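Polynucleotide 5'-triphosphatase (Acanthamoeba polyphaga mimivirus, PDB 3BGY) removes the terminal phosphate from the 5'-triphosphate end of mRNA in cap formation, as the N-terminal triphosphatase domain of a viral multifunctional capping enzyme. Local coordinates at residues A[70-75]-A[172-177]; A[84-89]-A[111-116]; A[42-47]-A[139-144]. One frame throughout, in Å; residues are numbered along the deposited sequence. Where two conformers were deposited one is given.

Contact 1. Residues A[70-75]-A[172-177]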
loop_
_atom_site.group_PDB
_atom_site.type_symbol
_atom_site.label_atom_id
_atom_site.label_comp_id
_atom_site.label_asym_id
_atom_site.label_seq_id
_atom_site.Cartn_x
_atom_site.Cartn_y
_atom_site.Cartn_z
ATOM N N ASN A 70 -0.718 1.249 -13.265
ATOM C CA ASN A 70 -1.281 -0.106 -13.293
ATOM C C ASN A 70 -0.028 -0.947 -12.959
ATOM O O ASN A 70 1.037 -0.763 -13.569
ATOM C CB ASN A 70 -1.756 -0.533 -14.689
ATOM C CG ASN A 70 -2.868 0.319 -15.226
ATOM O OD1 ASN A 70 -3.838 0.582 -14.538
ATOM N ND2 ASN A 70 -2.744 0.730 -16.484
ATOM N N TYR A 71 -0.112 -1.804 -11.950
ATOM C CA TYR A 71 1.034 -2.634 -11.579
ATOM C C TYR A 71 0.633 -3.939 -10.937
ATOM O O TYR A 71 -0.455 -4.058 -10.402
ATOM C CB TYR A 71 2.005 -1.871 -10.658
ATOM C CG TYR A 71 1.453 -1.402 -9.328
ATOM C CD1 TYR A 71 0.698 -0.223 -9.236
ATOM C CD2 TYR A 71 1.763 -2.088 -8.144
ATOM C CE1 TYR A 71 0.276 0.264 -7.978
ATOM C CE2 TYR A 71 1.353 -1.606 -6.885
ATOM C CZ TYR A 71 0.613 -0.437 -6.813
ATOM O OH TYR A 71 0.189 0.011 -5.583
ATOM N N LEU A 72 1.548 -4.904 -10.964
ATOM C CA LEU A 72 1.310 -6.206 -10.356
ATOM C C LEU A 72 2.212 -6.385 -9.121
ATOM O O LEU A 72 3.446 -6.278 -9.215
ATOM C CB LEU A 72 1.620 -7.329 -11.376
ATOM C CG LEU A 72 1.508 -8.747 -10.812
ATOM C CD1 LEU A 72 0.094 -9.057 -10.439
ATOM C CD2 LEU A 72 2.053 -9.770 -11.803
ATOM N N ASP A 73 1.594 -6.622 -7.959
ATOM C CA ASP A 73 2.333 -6.896 -6.721
ATOM C C ASP A 73 2.423 -8.394 -6.508
ATOM O O ASP A 73 1.407 -9.085 -6.542
ATOM C CB ASP A 73 1.605 -6.354 -5.480
ATOM C CG ASP A 73 1.918 -4.917 -5.187
ATOM O OD1 ASP A 73 2.822 -4.351 -5.819
ATOM O OD2 ASP A 73 1.280 -4.358 -4.273
ATOM N N ILE A 74 3.631 -8.888 -6.238
ATOM C CA ILE A 74 3.826 -10.313 -5.973
ATOM C C ILE A 74 4.406 -10.335 -4.581
ATOM O O ILE A 74 5.498 -9.822 -4.332
ATOM C CB ILE A 74 4.800 -10.996 -6.973
ATOM C CG1 ILE A 74 4.299 -10.843 -8.405
ATOM C CG2 ILE A 74 4.862 -12.506 -6.704
ATOM C CD1 ILE A 74 4.996 -9.753 -9.167
ATOM N N SER A 75 3.634 -10.876 -3.646
ATOM C CA SER A 75 4.094 -10.922 -2.270
ATOM C C SER A 75 4.478 -12.329 -1.850
ATOM O O SER A 75 3.681 -13.259 -2.008
ATOM C CB SER A 75 2.988 -10.448 -1.331
ATOM O OG SER A 75 2.621 -9.107 -1.593
ATOM N N TYR A 172 -0.959 -12.496 -5.162
ATOM C CA TYR A 172 -0.894 -11.604 -6.322
ATOM C C TYR A 172 -1.960 -10.546 -6.242
ATOM O O TYR A 172 -3.094 -10.841 -5.882
ATOM C CB TYR A 172 -1.114 -12.381 -7.614
ATOM C CG TYR A 172 -0.151 -13.527 -7.763
ATOM C CD1 TYR A 172 1.132 -13.315 -8.298
ATOM C CD2 TYR A 172 -0.482 -14.822 -7.295
ATOM C CE1 TYR A 172 2.065 -14.359 -8.364
ATOM C CE2 TYR A 172 0.471 -15.897 -7.357
ATOM C CZ TYR A 172 1.729 -15.637 -7.896
ATOM O OH TYR A 172 2.654 -16.633 -7.990
ATOM N N ARG A 173 -1.566 -9.296 -6.465
ATOM C CA ARG A 173 -2.533 -8.207 -6.471
ATOM C C ARG A 173 -2.246 -7.341 -7.678
ATOM O O ARG A 173 -1.157 -6.803 -7.788
ATOM C CB ARG A 173 -2.463 -7.362 -5.195
ATOM C CG ARG A 173 -3.013 -8.084 -3.976
ATOM C CD ARG A 173 -3.027 -7.221 -2.742
ATOM N NE ARG A 173 -3.649 -7.956 -1.642
ATOM C CZ ARG A 173 -3.297 -7.857 -0.363
ATOM N NH1 ARG A 173 -2.312 -7.048 0.009
ATOM N NH2 ARG A 173 -3.891 -8.628 0.543
ATOM N N TYR A 174 -3.210 -7.256 -8.588
ATOM C CA TYR A 174 -3.083 -6.409 -9.768
ATOM C C TYR A 174 -3.826 -5.140 -9.375
ATOM O O TYR A 174 -5.041 -5.159 -9.058
ATOM C CB TYR A 174 -3.718 -7.031 -11.011
ATOM C CG TYR A 174 -3.462 -6.193 -12.252
ATOM C CD1 TYR A 174 -2.165 -6.032 -12.747
ATOM C CD2 TYR A 174 -4.513 -5.493 -12.890
ATOM C CE1 TYR A 174 -1.900 -5.182 -13.854
ATOM C CE2 TYR A 174 -4.259 -4.641 -14.008
ATOM C CZ TYR A 174 -2.955 -4.496 -14.476
ATOM O OH TYR A 174 -2.731 -3.675 -15.567
ATOM N N LYS A 175 -3.117 -4.027 -9.463
ATOM C CA LYS A 175 -3.670 -2.751 -9.013
ATOM C C LYS A 175 -3.678 -1.615 -10.001
ATOM O O LYS A 175 -2.740 -1.504 -10.796
ATOM C CB LYS A 175 -2.815 -2.291 -7.833
ATOM C CG LYS A 175 -2.935 -3.172 -6.572
ATOM C CD LYS A 175 -2.087 -2.616 -5.439
ATOM C CE LYS A 175 -2.229 -3.449 -4.187
ATOM N NZ LYS A 175 -1.478 -2.851 -3.046
ATOM N N THR A 176 -4.740 -0.795 -9.951
ATOM C CA THR A 176 -4.820 0.441 -10.737
ATOM C C THR A 176 -4.937 1.462 -9.611
ATOM O O THR A 176 -5.979 1.558 -8.940
ATOM C CB THR A 176 -6.020 0.500 -11.713
ATOM O OG1 THR A 176 -5.857 -0.538 -12.688
ATOM C CG2 THR A 176 -6.047 1.868 -12.451
ATOM N N ARG A 177 -3.897 2.263 -9.484
ATOM C CA ARG A 177 -3.837 3.242 -8.418
ATOM C C ARG A 177 -3.826 4.655 -8.954
ATOM O O ARG A 177 -3.367 4.915 -10.066
ATOM C CB ARG A 177 -2.570 2.973 -7.590
ATOM C CG ARG A 177 -2.350 3.845 -6.333
ATOM C CD ARG A 177 -1.046 3.480 -5.633
ATOM N NE ARG A 177 0.126 3.667 -6.492
ATOM C CZ ARG A 177 1.376 3.325 -6.167
ATOM N NH1 ARG A 177 1.648 2.766 -4.997
ATOM N NH2 ARG A 177 2.369 3.562 -7.012
HETATM O O HOH W 1 0.923 -1.757 -3.510
#
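Y71 and K175 face each other as a hydrogen-bonded antiparallel pair, Y71 N reaching K175 O at 2.9 Å and K175 N returning to Y71 O at 2.8 Å. The second bond is nearly straight, 175° at the hydrogen. D73 and R173 repeat the pattern two residues on, so the middle of the two strands is tightly laced. The side chains of Y71, D73, R173 and K175 share one face of the sheet. There the Y71 ring, with CG held between its own backbone N and carbonyl carbon (chi1 61°), swings over K175, whose CB makes a CH-pi contact 4.1 Å from the ring centroid. Nearer its tip, K175 CD passes Y71 OH. The polar tips on this face pack less closely: K175 and R173 are partly exposed, and one water sits between Y71, D73 and K175, bonding to Y71 OH, D73 OD2 and K175 NZ. The extended K175 chain carries NZ to D73 OD2 in a salt bridge that is weak as a hydrogen bond, at 3.4 Å. D73 OD1 is taken by S87, which probably helps fix the carboxylate. Such a charged face, with a water bound in it, is consistent with the hydrophilic interior of a triphosphate tunnel enzyme. On the reverse face the part around L72, I74 and Y172 is buried and apolar: I74 CG2 rests 3.7 Å from Y172 CE1, and L72 CB meets Y174 CD1. At the partly exposed end of that face T176 OG1 donates to N70 OD1 at 3.0 Å, tilted from the amide plane. Strand 66-77 is flanked on its far side by strand 83-88, and strand 169-183 by strand 186-196, while helix 91-101 covers L72, I74 and Y172 through F97.

Contact 2. Residues A[84-89]-A[111-116]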
loop_
_atom_site.group_PDB
_atom_site.type_symbol
_atom_site.label_atom_id
_atom_site.label_comp_id
_atom_site.label_asym_id
_atom_site.label_seq_id
_atom_site.Cartn_x
_atom_site.Cartn_y
_atom_site.Cartn_z
ATOM N N TYR A 84 8.046 -10.286 1.563
ATOM C CA TYR A 84 9.033 -9.763 0.595
ATOM C C TYR A 84 8.147 -9.499 -0.618
ATOM O O TYR A 84 7.577 -10.436 -1.196
ATOM C CB TYR A 84 10.108 -10.825 0.256
ATOM C CG TYR A 84 11.240 -10.274 -0.618
ATOM C CD1 TYR A 84 12.357 -9.649 -0.044
ATOM C CD2 TYR A 84 11.194 -10.423 -2.012
ATOM C CE1 TYR A 84 13.437 -9.192 -0.872
ATOM C CE2 TYR A 84 12.251 -9.974 -2.842
ATOM C CZ TYR A 84 13.355 -9.369 -2.257
ATOM O OH TYR A 84 14.389 -8.950 -3.059
ATOM N N ARG A 85 7.954 -8.226 -0.949
ATOM C CA ARG A 85 7.060 -7.859 -2.053
ATOM C C ARG A 85 7.722 -7.143 -3.222
ATOM O O ARG A 85 8.448 -6.181 -3.028
ATOM C CB ARG A 85 5.921 -6.976 -1.518
ATOM C CG ARG A 85 4.845 -6.562 -2.554
ATOM C CD ARG A 85 3.885 -5.554 -1.961
ATOM N NE ARG A 85 4.544 -4.278 -1.694
ATOM C CZ ARG A 85 3.954 -3.235 -1.105
ATOM N NH1 ARG A 85 2.685 -3.303 -0.718
ATOM N NH2 ARG A 85 4.635 -2.119 -0.900
ATOM N N VAL A 86 7.452 -7.632 -4.427
ATOM C CA VAL A 86 7.955 -7.011 -5.638
ATOM C C VAL A 86 6.773 -6.387 -6.397
ATOM O O VAL A 86 5.743 -7.049 -6.597
ATOM C CB VAL A 86 8.671 -8.039 -6.538
ATOM C CG1 VAL A 86 8.944 -7.465 -7.911
ATOM C CG2 VAL A 86 9.969 -8.467 -5.886
ATOM N N SER A 87 6.905 -5.124 -6.803
ATOM C CA SER A 87 5.868 -4.467 -7.598
ATOM C C SER A 87 6.424 -4.269 -9.010
ATOM O O SER A 87 7.456 -3.623 -9.164
ATOM C CB SER A 87 5.512 -3.099 -7.008
ATOM O OG SER A 87 5.151 -3.228 -5.640
ATOM N N LEU A 88 5.737 -4.817 -10.001
ATOM C CA LEU A 88 6.148 -4.706 -11.413
ATOM C C LEU A 88 5.307 -3.632 -12.080
ATOM O O LEU A 88 4.092 -3.798 -12.211
ATOM C CB LEU A 88 5.958 -6.045 -12.115
ATOM C CG LEU A 88 6.761 -7.227 -11.575
ATOM C CD1 LEU A 88 6.446 -8.480 -12.395
ATOM C CD2 LEU A 88 8.266 -6.922 -11.644
ATOM N N PHE A 89 5.968 -2.558 -12.537
ATOM C CA PHE A 89 5.277 -1.429 -13.167
ATOM C C PHE A 89 5.316 -1.430 -14.689
ATOM O O PHE A 89 4.547 -0.722 -15.339
ATOM C CB PHE A 89 5.835 -0.095 -12.644
ATOM C CG PHE A 89 5.458 0.202 -11.220
ATOM C CD1 PHE A 89 6.251 -0.282 -10.163
ATOM C CD2 PHE A 89 4.333 0.998 -10.919
ATOM C CE1 PHE A 89 5.929 0.012 -8.822
ATOM C CE2 PHE A 89 4.008 1.303 -9.568
ATOM C CZ PHE A 89 4.804 0.811 -8.523
ATOM N N ARG A 111 11.935 -18.110 -6.268
ATOM C CA ARG A 111 13.365 -17.975 -6.586
ATOM C C ARG A 111 13.564 -16.855 -7.611
ATOM O O ARG A 111 14.490 -16.062 -7.473
ATOM C CB ARG A 111 13.925 -19.311 -7.074
ATOM C CG ARG A 111 14.289 -20.222 -5.917
ATOM C CD ARG A 111 14.846 -21.547 -6.428
ATOM N NE ARG A 111 13.806 -22.348 -7.062
ATOM C CZ ARG A 111 14.023 -23.435 -7.802
ATOM N NH1 ARG A 111 15.258 -23.861 -8.026
ATOM N NH2 ARG A 111 12.989 -24.130 -8.257
ATOM N N TYR A 112 12.621 -16.738 -8.545
ATOM C CA TYR A 112 12.641 -15.686 -9.566
ATOM C C TYR A 112 12.419 -14.342 -8.878
ATOM O O TYR A 112 13.161 -13.388 -9.116
ATOM C CB TYR A 112 11.574 -15.915 -10.656
ATOM C CG TYR A 112 11.413 -14.750 -11.652
ATOM C CD1 TYR A 112 12.321 -14.574 -12.727
ATOM C CD2 TYR A 112 10.369 -13.796 -11.500
ATOM C CE1 TYR A 112 12.192 -13.472 -13.631
ATOM C CE2 TYR A 112 10.240 -12.687 -12.398
ATOM C CZ TYR A 112 11.151 -12.541 -13.450
ATOM O OH TYR A 112 11.020 -11.471 -14.309
ATOM N N ILE A 113 11.433 -14.289 -7.978
ATOM C CA ILE A 113 11.131 -13.041 -7.266
ATOM C C ILE A 113 12.315 -12.493 -6.445
ATOM O O ILE A 113 12.652 -11.304 -6.569
ATOM C CB ILE A 113 9.803 -13.178 -6.426
ATOM C CG1 ILE A 113 8.615 -13.386 -7.361
ATOM C CG2 ILE A 113 9.551 -11.944 -5.530
ATOM C CD1 ILE A 113 8.315 -12.232 -8.350
ATOM N N VAL A 114 12.976 -13.345 -5.664
ATOM C CA VAL A 114 14.126 -12.892 -4.880
ATOM C C VAL A 114 15.387 -12.635 -5.727
ATOM O O VAL A 114 16.338 -12.029 -5.236
ATOM C CB VAL A 114 14.474 -13.812 -3.662
ATOM C CG1 VAL A 114 13.304 -13.877 -2.699
ATOM C CG2 VAL A 114 14.915 -15.215 -4.108
ATOM N N SER A 115 15.362 -13.046 -6.996
ATOM C CA SER A 115 16.509 -12.850 -7.898
ATOM C C SER A 115 16.478 -11.482 -8.570
ATOM O O SER A 115 17.504 -11.011 -9.057
ATOM C CB SER A 115 16.555 -13.942 -8.981
ATOM O OG SER A 115 15.703 -13.646 -10.091
ATOM N N LEU A 116 15.295 -10.863 -8.612
ATOM C CA LEU A 116 15.126 -9.564 -9.238
ATOM C C LEU A 116 15.870 -8.445 -8.558
ATOM O O LEU A 116 15.937 -8.363 -7.334
ATOM C CB LEU A 116 13.632 -9.183 -9.356
ATOM C CG LEU A 116 12.743 -9.966 -10.334
ATOM C CD1 LEU A 116 11.299 -9.467 -10.249
ATOM C CD2 LEU A 116 13.266 -9.794 -11.765
HETATM O O HOH W 2 14.314 -9.314 -5.466
#
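V86 and I113 make the close apolar touch between a strand of the tunnel barrel and a helix packed against the outside of its wall, V86 CG2 meeting I113 CG2 at 3.5 Å. The short axes of strand 84-88 and helix 111-115 come within 9.1 Å of each other at an angle of 76°, so the helix lies across the strand and meets it through alternate residues: Y84, V86 and L88 turn outward, R85 and S87 do not. With CG1 anti to the backbone N (chi1 168°), V86 sends one methyl to each of two partners, CG2 to I113 and CG1 to L116 CD1 at 3.9 Å. L116 CD1 also touches L88 CD2, the two side chains crossing at about a right angle, so this one methyl group bridges two positions of the strand. Y84 closes the other end. V114 CG1 sits over a face of its ring, 4.0 Å from Y84 CE2, and I113 O lies at the ring edge.

In the next shell, I74 of strand 66-77 backs I113, and F97 of helix 91-101 packs on it as well. Y84 is bordered by F78, I124 and P162, while V86 leans on I122. K161 hydrogen-bonds V114 O and L116 O, tying residues 114 and 116 to a later loop. A water also joins the carbonyls here, donating to I113 O at 2.8 Å and to L116 O at 2.7 Å. Its bond from Y84 OH is modelled so short that the exact length is doubtful. Y112 O accepts from two atoms of S115: the backbone N, and the side-chain OG at 2.7 Å, which approaches tilted 19° from the carbonyl plane.

Contact 3. Residues A[42-47]-A[139-144]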
loop_
_atom_site.group_PDB
_atom_site.type_symbol
_atom_site.label_atom_id
_atom_site.label_comp_id
_atom_site.label_asym_id
_atom_site.label_seq_id
_atom_site.Cartn_x
_atom_site.Cartn_y
_atom_site.Cartn_z
ATOM N N PHE A 42 -9.304 3.820 4.942
ATOM C CA PHE A 42 -10.754 4.030 4.994
ATOM C C PHE A 42 -11.447 2.754 4.593
ATOM O O PHE A 42 -11.113 2.168 3.574
ATOM C CB PHE A 42 -11.183 5.181 4.089
ATOM C CG PHE A 42 -10.739 6.521 4.567
ATOM C CD1 PHE A 42 -9.405 6.932 4.419
ATOM C CD2 PHE A 42 -11.653 7.382 5.217
ATOM C CE1 PHE A 42 -8.970 8.200 4.924
ATOM C CE2 PHE A 42 -11.209 8.662 5.725
ATOM C CZ PHE A 42 -9.871 9.046 5.569
ATOM N N LYS A 43 -12.374 2.289 5.432
ATOM C CA LYS A 43 -13.074 1.037 5.143
ATOM C C LYS A 43 -14.391 1.243 4.398
ATOM O O LYS A 43 -14.850 2.358 4.241
ATOM C CB LYS A 43 -13.305 0.247 6.446
ATOM C CG LYS A 43 -12.041 0.035 7.310
ATOM C CD LYS A 43 -10.914 -0.651 6.534
ATOM C CE LYS A 43 -9.649 -0.792 7.339
ATOM N NZ LYS A 43 -8.509 -1.292 6.522
ATOM N N ASN A 44 -14.946 0.133 3.882
ATOM C CA ASN A 44 -16.224 0.109 3.146
ATOM C C ASN A 44 -16.256 0.950 1.896
ATOM O O ASN A 44 -17.179 1.743 1.693
ATOM C CB ASN A 44 -17.397 0.496 4.056
ATOM C CG ASN A 44 -17.567 -0.445 5.204
ATOM O OD1 ASN A 44 -17.221 -1.620 5.116
ATOM N ND2 ASN A 44 -18.101 0.072 6.310
ATOM N N ILE A 45 -15.150 0.920 1.148
ATOM C CA ILE A 45 -15.093 1.665 -0.102
ATOM C C ILE A 45 -15.514 0.697 -1.216
ATOM O O ILE A 45 -14.934 -0.387 -1.355
ATOM C CB ILE A 45 -13.663 2.194 -0.392
ATOM C CG1 ILE A 45 -13.166 3.091 0.766
ATOM C CG2 ILE A 45 -13.640 2.921 -1.760
ATOM C CD1 ILE A 45 -14.050 4.256 1.127
ATOM N N ASN A 46 -16.611 1.034 -1.884
ATOM C CA ASN A 46 -17.139 0.197 -2.956
ATOM C C ASN A 46 -17.063 0.956 -4.269
ATOM O O ASN A 46 -16.550 2.068 -4.284
ATOM C CB ASN A 46 -18.520 -0.305 -2.552
ATOM C CG ASN A 46 -18.443 -1.170 -1.304
ATOM O OD1 ASN A 46 -17.738 -2.189 -1.293
ATOM N ND2 ASN A 46 -19.064 -0.716 -0.220
ATOM N N TYR A 47 -17.522 0.368 -5.371
ATOM C CA TYR A 47 -17.401 1.036 -6.680
ATOM C C TYR A 47 -17.977 2.464 -6.755
ATOM O O TYR A 47 -17.285 3.353 -7.229
ATOM C CB TYR A 47 -17.932 0.146 -7.828
ATOM C CG TYR A 47 -17.694 0.770 -9.179
ATOM C CD1 TYR A 47 -16.424 0.712 -9.774
ATOM C CD2 TYR A 47 -18.701 1.496 -9.831
ATOM C CE1 TYR A 47 -16.171 1.372 -10.979
ATOM C CE2 TYR A 47 -18.462 2.149 -11.048
ATOM C CZ TYR A 47 -17.184 2.088 -11.606
ATOM O OH TYR A 47 -16.913 2.778 -12.758
ATOM N N ASN A 139 -16.424 4.313 16.348
ATOM C CA ASN A 139 -17.488 4.932 15.547
ATOM C C ASN A 139 -17.170 5.579 14.181
ATOM O O ASN A 139 -18.024 6.254 13.590
ATOM C CB ASN A 139 -18.343 5.879 16.424
ATOM C CG ASN A 139 -18.898 5.185 17.672
ATOM O OD1 ASN A 139 -18.619 5.593 18.804
ATOM N ND2 ASN A 139 -19.650 4.113 17.465
ATOM N N TRP A 140 -15.930 5.436 13.715
ATOM C CA TRP A 140 -15.523 5.957 12.400
ATOM C C TRP A 140 -14.888 4.781 11.683
ATOM O O TRP A 140 -14.066 4.064 12.250
ATOM C CB TRP A 140 -14.531 7.115 12.511
ATOM C CG TRP A 140 -15.128 8.324 13.145
ATOM C CD1 TRP A 140 -15.240 8.561 14.486
ATOM C CD2 TRP A 140 -15.683 9.460 12.488
ATOM N NE1 TRP A 140 -15.819 9.772 14.709
ATOM C CE2 TRP A 140 -16.104 10.359 13.505
ATOM C CE3 TRP A 140 -15.856 9.823 11.139
ATOM C CZ2 TRP A 140 -16.697 11.606 13.219
ATOM C CZ3 TRP A 140 -16.450 11.076 10.841
ATOM C CH2 TRP A 140 -16.859 11.952 11.888
ATOM N N ALA A 141 -15.257 4.596 10.425
ATOM C CA ALA A 141 -14.776 3.461 9.641
ATOM C C ALA A 141 -13.357 3.622 9.066
ATOM O O ALA A 141 -13.152 3.652 7.839
ATOM C CB ALA A 141 -15.792 3.147 8.532
ATOM N N ILE A 142 -12.388 3.751 9.973
ATOM C CA ILE A 142 -10.968 3.876 9.609
ATOM C C ILE A 142 -10.066 3.177 10.567
ATOM O O ILE A 142 -10.453 2.891 11.715
ATOM C CB ILE A 142 -10.442 5.358 9.609
ATOM C CG1 ILE A 142 -10.869 6.124 10.864
ATOM C CG2 ILE A 142 -10.834 6.048 8.369
ATOM C CD1 ILE A 142 -10.176 7.454 11.061
ATOM N N THR A 143 -8.882 2.822 10.073
ATOM C CA THR A 143 -7.852 2.250 10.916
ATOM C C THR A 143 -6.619 3.112 10.729
ATOM O O THR A 143 -6.459 3.722 9.680
ATOM C CB THR A 143 -7.520 0.770 10.652
ATOM O OG1 THR A 143 -7.069 0.573 9.309
ATOM C CG2 THR A 143 -8.722 -0.112 10.924
ATOM N N ILE A 144 -5.810 3.252 11.776
ATOM C CA ILE A 144 -4.582 4.046 11.672
ATOM C C ILE A 144 -3.487 2.984 11.810
ATOM O O ILE A 144 -3.493 2.199 12.757
ATOM C CB ILE A 144 -4.422 5.054 12.848
ATOM C CG1 ILE A 144 -5.717 5.812 13.178
ATOM C CG2 ILE A 144 -3.276 5.994 12.576
ATOM C CD1 ILE A 144 -6.160 6.849 12.207
HETATM O O HOH W 3 -14.542 4.722 5.468
HETATM O O HOH W 4 -6.595 -2.010 8.661
#
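F42 and I142 form a non-hydrogen-bonded antiparallel pair with their CA atoms 4.6 Å apart, and beside it K43 N donates to A141 O at 2.9 Å, nearly straight at the hydrogen (174°) but tilted from the carbonyl plane. A141 is the centre of an inverse gamma turn, closed by I142 N bonding to W140 O. Its carbonyl accepts a second donor, a water 2.9 Å from A141 O that also donates to K43 O and lies at the edge of the F42 ring. The F42 and I142 side chains run side by side in the same direction. I142 has CG1 between its backbone N and carbonyl carbon (chi1 47°), which leaves CG2 over the F42 ring, 3.8 Å from the centroid, in a CH-pi contact. K43 instead bends at chi2 and crosses T143 at about a right angle, K43 CE lying 3.5 Å from T143 OG1. Its NZ is held by S41. A water bridges the two side chains, accepting from K43 NZ at 3.0 Å and lying 2.7 Å from T143 OG1. The contact joins strand 36-42 to strand 142-152 at a rim of the barrel. Strand 208-215 flanks F42 on its other side through L211, and helix 221-235 packs over F42 and I142 with F232.

From the N terminus, strand 36-42 ends in the first half of contact 3, whose partner, residues 139-144, comes much later in the chain. Strand 66-77 then opens contact 1, and the chain turns into strand 83-88 and two helices. Contact 2 closes first, over a short, largely helical loop, and is nested inside the loops of both others. Contact 3 closes next and contact 1 last, so these two cross. Contacts 1 and 2 meet across neighbouring strands, probably through a backbone hydrogen bond from I74 N to V86 O; contact 3 lies across the chain's centre from contact 2. All three involve one closed sheet: contact 1 within its wall, contact 2 between wall and outer helix, contact 3 at a rim.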